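Local atomic coordinates of uncharacterized conserved protein YndB, AHSA1/START domain (Micromonospora chersina, PDB entry 6V04), a protein that is of unknown function, but is encoded in the dynemicin biosynthetic locus and has START/Bet v1-like domains, consistent with a part in making that antibiotic. Residues G87-T95 / T106-R114. Numbering follows the deposited sequence.
Sequences GPECQVGWT and TVDDSCPGR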
ATOM      1  N   GLY A  87       0.217  -7.727   4.051  1.00 25.04           N
ATOM      2  CA  GLY A  87       1.216  -7.086   4.874  1.00 27.11           C
ATOM      3  C   GLY A  87       1.085  -7.424   6.342  1.00 26.38           C
ATOM      4  O   GLY A  87       0.048  -7.901   6.823  1.00 26.35           O
ATOM      5  N   PRO A  88       2.151  -7.174   7.094  1.00 25.57           N
ATOM      6  CA  PRO A  88       2.110  -7.458   8.530  1.00 26.98           C
ATOM      7  C   PRO A  88       1.071  -6.594   9.227  1.00 26.43           C
ATOM      8  O   PRO A  88       0.784  -5.472   8.806  1.00 26.42           O
ATOM      9  CB  PRO A  88       3.532  -7.130   9.001  1.00 29.57           C
ATOM     10  CG  PRO A  88       4.028  -6.136   7.998  1.00 26.83           C
ATOM     11  CD  PRO A  88       3.408  -6.535   6.682  1.00 25.90           C
ATOM     12  N   GLU A  89       0.518  -7.129  10.317  1.00 25.66           N
ATOM     13  CA  GLU A  89      -0.524  -6.415  11.037  1.00 23.23           C
ATOM     14  C   GLU A  89       0.048  -5.188  11.733  1.00 27.19           C
ATOM     15  O   GLU A  89       1.008  -5.290  12.515  1.00 27.84           O
ATOM     16  CB  GLU A  89      -1.195  -7.333  12.054  1.00 31.41           C
ATOM     17  CG  GLU A  89      -2.353  -6.682  12.786  1.00 34.55           C
ATOM     18  CD  GLU A  89      -3.065  -7.636  13.715  1.00 38.87           C
ATOM     19  OE1 GLU A  89      -2.523  -7.927  14.805  1.00 39.78           O
ATOM     20  OE2 GLU A  89      -4.162  -8.101  13.343  1.00 42.13           O
ATOM     21  N   CYS A  90      -0.570  -4.038  11.476  1.00 25.71           N
ATOM     22  CA  CYS A  90      -0.230  -2.775  12.114  1.00 25.61           C
ATOM     23  C   CYS A  90      -1.319  -2.395  13.100  1.00 24.06           C
ATOM     24  O   CYS A  90      -2.502  -2.612  12.841  1.00 27.17           O
ATOM     25  CB  CYS A  90      -0.091  -1.654  11.092  1.00 25.59           C
ATOM     26  SG  CYS A  90       1.051  -2.039   9.792  1.00 29.63           S
ATOM     27  N   GLN A  91      -0.901  -1.855  14.244  1.00 24.00           N
ATOM     28  CA  GLN A  91      -1.806  -1.294  15.236  1.00 25.03           C
ATOM     29  C   GLN A  91      -1.976   0.187  14.940  1.00 25.86           C
ATOM     30  O   GLN A  91      -0.991   0.940  14.997  1.00 24.70           O
ATOM     31  CB  GLN A  91      -1.227  -1.480  16.634  1.00 28.81           C
ATOM     32  CG  GLN A  91      -1.440  -2.858  17.242  1.00 46.02           C
ATOM     33  CD  GLN A  91      -2.755  -3.028  18.021  1.00 34.82           C
ATOM     34  OE1 GLN A  91      -3.057  -4.132  18.467  1.00 52.75           O
ATOM     35  NE2 GLN A  91      -3.531  -1.959  18.175  1.00 40.06           N
ATOM     36  N   VAL A  92      -3.208   0.608  14.639  1.00 25.58           N
ATOM     37  CA  VAL A  92      -3.481   1.982  14.237  1.00 22.97           C
ATOM     38  C   VAL A  92      -4.439   2.611  15.239  1.00 28.22           C
ATOM     39  O   VAL A  92      -5.400   1.973  15.683  1.00 30.21           O
ATOM     40  CB  VAL A  92      -4.044   2.057  12.798  1.00 23.30           C
ATOM     41  CG1 VAL A  92      -4.244   3.500  12.361  1.00 26.43           C
ATOM     42  CG2 VAL A  92      -3.095   1.342  11.821  1.00 25.96           C
ATOM     43  N   GLY A  93      -4.166   3.858  15.605  1.00 25.59           N
ATOM     44  CA  GLY A  93      -5.086   4.606  16.442  1.00 25.83           C
ATOM     45  C   GLY A  93      -5.341   5.988  15.883  1.00 27.61           C
ATOM     46  O   GLY A  93      -4.405   6.655  15.435  1.00 29.40           O
ATOM     47  N   TRP A  94      -6.609   6.410  15.848  1.00 25.00           N
ATOM     48  CA  TRP A  94      -6.994   7.770  15.492  1.00 26.73           C
ATOM     49  C   TRP A  94      -7.664   8.365  16.719  1.00 30.42           C
ATOM     50  O   TRP A  94      -8.732   7.900  17.124  1.00 30.28           O
ATOM     51  CB  TRP A  94      -7.956   7.798  14.303  1.00 26.18           C
ATOM     52  CG  TRP A  94      -7.419   7.355  12.988  1.00 26.89           C
ATOM     53  CD1 TRP A  94      -6.140   6.983  12.686  1.00 26.48           C
ATOM     54  CD2 TRP A  94      -8.170   7.245  11.773  1.00 27.70           C
ATOM     55  NE1 TRP A  94      -6.055   6.651  11.345  1.00 27.81           N
ATOM     56  CE2 TRP A  94      -7.289   6.800  10.775  1.00 27.76           C
ATOM     57  CE3 TRP A  94      -9.513   7.481  11.439  1.00 29.59           C
ATOM     58  CZ2 TRP A  94      -7.701   6.579   9.463  1.00 26.36           C
ATOM     59  CZ3 TRP A  94      -9.917   7.264  10.134  1.00 28.68           C
ATOM     60  CH2 TRP A  94      -9.012   6.820   9.165  1.00 29.86           C
ATOM     61  N   THR A  95      -7.037   9.371  17.324  1.00 29.81           N
ATOM     62  CA  THR A  95      -7.488   9.916  18.598  1.00 29.02           C
ATOM     63  C   THR A  95      -7.745  11.407  18.454  1.00 28.87           C
ATOM     64  O   THR A  95      -6.893  12.138  17.936  1.00 31.31           O
ATOM     65  CB  THR A  95      -6.457   9.650  19.696  1.00 30.91           C
ATOM     66  OG1 THR A  95      -6.141   8.251  19.707  1.00 31.06           O
ATOM     67  CG2 THR A  95      -6.981  10.087  21.072  1.00 32.90           C
ATOM     68  N   THR A 106      -4.659  12.774  16.350  1.00 29.66           N
ATOM     69  CA  THR A 106      -3.374  12.111  16.501  1.00 30.18           C
ATOM     70  C   THR A 106      -3.479  10.705  15.928  1.00 27.72           C
ATOM     71  O   THR A 106      -4.356   9.935  16.333  1.00 31.29           O
ATOM     72  CB  THR A 106      -2.962  12.049  17.977  1.00 29.35           C
ATOM     73  OG1 THR A 106      -2.914  13.372  18.519  1.00 31.47           O
ATOM     74  CG2 THR A 106      -1.597  11.388  18.145  1.00 29.74           C
ATOM     75  N   VAL A 107      -2.586  10.375  14.998  1.00 28.70           N
ATOM     76  CA  VAL A 107      -2.528   9.055  14.385  1.00 25.35           C
ATOM     77  C   VAL A 107      -1.311   8.324  14.921  1.00 27.38           C
ATOM     78  O   VAL A 107      -0.188   8.837  14.842  1.00 28.50           O
ATOM     79  CB  VAL A 107      -2.450   9.131  12.854  1.00 28.78           C
ATOM     80  CG1 VAL A 107      -2.316   7.718  12.278  1.00 27.17           C
ATOM     81  CG2 VAL A 107      -3.670   9.846  12.288  1.00 29.71           C
ATOM     82  N   ASP A 108      -1.540   7.131  15.464  1.00 25.89           N
ATOM     83  CA  ASP A 108      -0.498   6.193  15.852  1.00 25.53           C
ATOM     84  C   ASP A 108      -0.513   5.008  14.899  1.00 25.18           C
ATOM     85  O   ASP A 108      -1.579   4.469  14.601  1.00 28.98           O
ATOM     86  CB  ASP A 108      -0.733   5.666  17.266  1.00 26.83           C
ATOM     87  CG  ASP A 108      -0.600   6.728  18.326  1.00 29.20           C
ATOM     88  OD1 ASP A 108       0.478   7.343  18.418  1.00 29.42           O
ATOM     89  OD2 ASP A 108      -1.578   6.924  19.081  1.00 28.38           O
ATOM     90  N   ASP A 109       0.666   4.580  14.442  1.00 23.32           N
ATOM     91  CA  ASP A 109       0.775   3.423  13.550  1.00 25.39           C
ATOM     92  C   ASP A 109       2.038   2.674  13.943  1.00 25.84           C
ATOM     93  O   ASP A 109       3.143   3.179  13.726  1.00 26.68           O
ATOM     94  CB  ASP A 109       0.817   3.862  12.078  1.00 22.61           C
ATOM     95  CG  ASP A 109       0.878   2.701  11.099  1.00 25.56           C
ATOM     96  OD1 ASP A 109       1.340   1.603  11.471  1.00 25.72           O
ATOM     97  OD2 ASP A 109       0.480   2.901   9.912  1.00 25.93           O
ATOM     98  N   SER A 110       1.888   1.501  14.562  1.00 24.45           N
ATOM     99  CA  SER A 110       3.035   0.710  14.969  1.00 24.22           C
ATOM    100  C   SER A 110       2.930  -0.710  14.436  1.00 25.30           C
ATOM    101  O   SER A 110       1.841  -1.217  14.139  1.00 27.30           O
ATOM    102  CB  SER A 110       3.187   0.700  16.501  1.00 29.25           C
ATOM    103  OG  SER A 110       2.000   0.260  17.123  1.00 31.36           O
ATOM    104  N   CYS A 111       4.086  -1.319  14.266  1.00 25.16           N
ATOM    105  CA  CYS A 111       4.192  -2.674  13.770  1.00 26.51           C
ATOM    106  C   CYS A 111       5.509  -3.269  14.241  1.00 28.68           C
ATOM    107  O   CYS A 111       6.579  -2.771  13.875  1.00 28.31           O
ATOM    108  CB  CYS A 111       4.103  -2.689  12.245  1.00 26.37           C
ATOM    109  SG  CYS A 111       4.229  -4.352  11.532  1.00 29.79           S
ATOM    110  N   PRO A 112       5.483  -4.315  15.065  1.00 28.09           N
ATOM    111  CA  PRO A 112       6.735  -4.864  15.596  1.00 34.65           C
ATOM    112  C   PRO A 112       7.664  -5.313  14.478  1.00 34.14           C
ATOM    113  O   PRO A 112       7.245  -5.998  13.540  1.00 32.38           O
ATOM    114  CB  PRO A 112       6.267  -6.044  16.456  1.00 35.56           C
ATOM    115  CG  PRO A 112       4.847  -5.749  16.782  1.00 34.99           C
ATOM    116  CD  PRO A 112       4.297  -5.021  15.579  1.00 27.59           C
ATOM    117  N   GLY A 113       8.919  -4.884  14.563  1.00 32.13           N
ATOM    118  CA  GLY A 113       9.930  -5.262  13.598  1.00 33.60           C
ATOM    119  C   GLY A 113       9.880  -4.506  12.291  1.00 38.72           C
ATOM    120  O   GLY A 113      10.556  -4.905  11.336  1.00 39.96           O
ATOM    121  N   ARG A 114       9.112  -3.430  12.217  1.00 32.37           N
ATOM    122  CA  ARG A 114       9.009  -2.658  10.989  1.00 32.72           C
ATOM    123  C   ARG A 114      10.394  -2.226  10.514  1.00 39.80           C
ATOM    124  O   ARG A 114      11.135  -1.600  11.283  1.00 43.18           O
ATOM    125  CB  ARG A 114       8.147  -1.424  11.233  1.00 33.14           C
ATOM    126  CG  ARG A 114       8.087  -0.447  10.077  1.00 35.73           C
ATOM    127  CD  ARG A 114       7.068   0.617  10.395  1.00 36.23           C
ATOM    128  NE  ARG A 114       5.720   0.133  10.138  1.00 33.17           N
ATOM    129  CZ  ARG A 114       4.619   0.575  10.736  1.00 29.03           C
ATOM    130  NH1 ARG A 114       3.445   0.071  10.373  1.00 31.11           N
ATOM    131  NH2 ARG A 114       4.676   1.499  11.688  1.00 29.90           N
TER
HETATM  132  O   HOH W   1      -0.190   2.221  17.371  1.00 29.12           O
HETATM  133  O   HOH W   2      -4.007   7.887  18.216  1.00 29.86           O
HETATM  134  O   HOH W   3      -5.286  13.972  19.559  1.00 30.64           O
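C90 SG meets the R114 guanidinium at its edge, near the plane, 3.2 Å from NH1, while C111 CB sits above one face, offset toward the rim. R114 also reaches back to D109 in its own segment: NH1 makes a salt bridge of 2.8 Å to OD1, arriving from above the carboxylate plane, and NH2 hydrogen-bonds to D109 O from well above the carbonyl plane and also to D12 O. A bend at chi3 (-80°) turns the guanidinium back to the strand it follows. With an alanine in place of R114, the buried D109 carboxylate would probably lose its counter-charge. W126 NE1 bonds the other oxygen, OD2. The W94 indole lies alongside V107, CD1 3.8 Å from CG2 in an oblique approach; F79, F41 and W126 meet the indole elsewhere. Strands 90-98 and 103-110 form an antiparallel hairpin in the N-terminal sheet of this START/Bet v1-like fold, with V92, W94, V107 and D109 on the face covered by helix 116-139. Q91-S110, G93-D108 and T95-T106 are the hydrogen-bonded pairs. On their face, water 2 accepts from T95 OG1 (2.6 Å) and donates to T106 O and D108 OD2, while W13 holds D108 OD1. P88 CB packs on C111 SG at 3.8 Å.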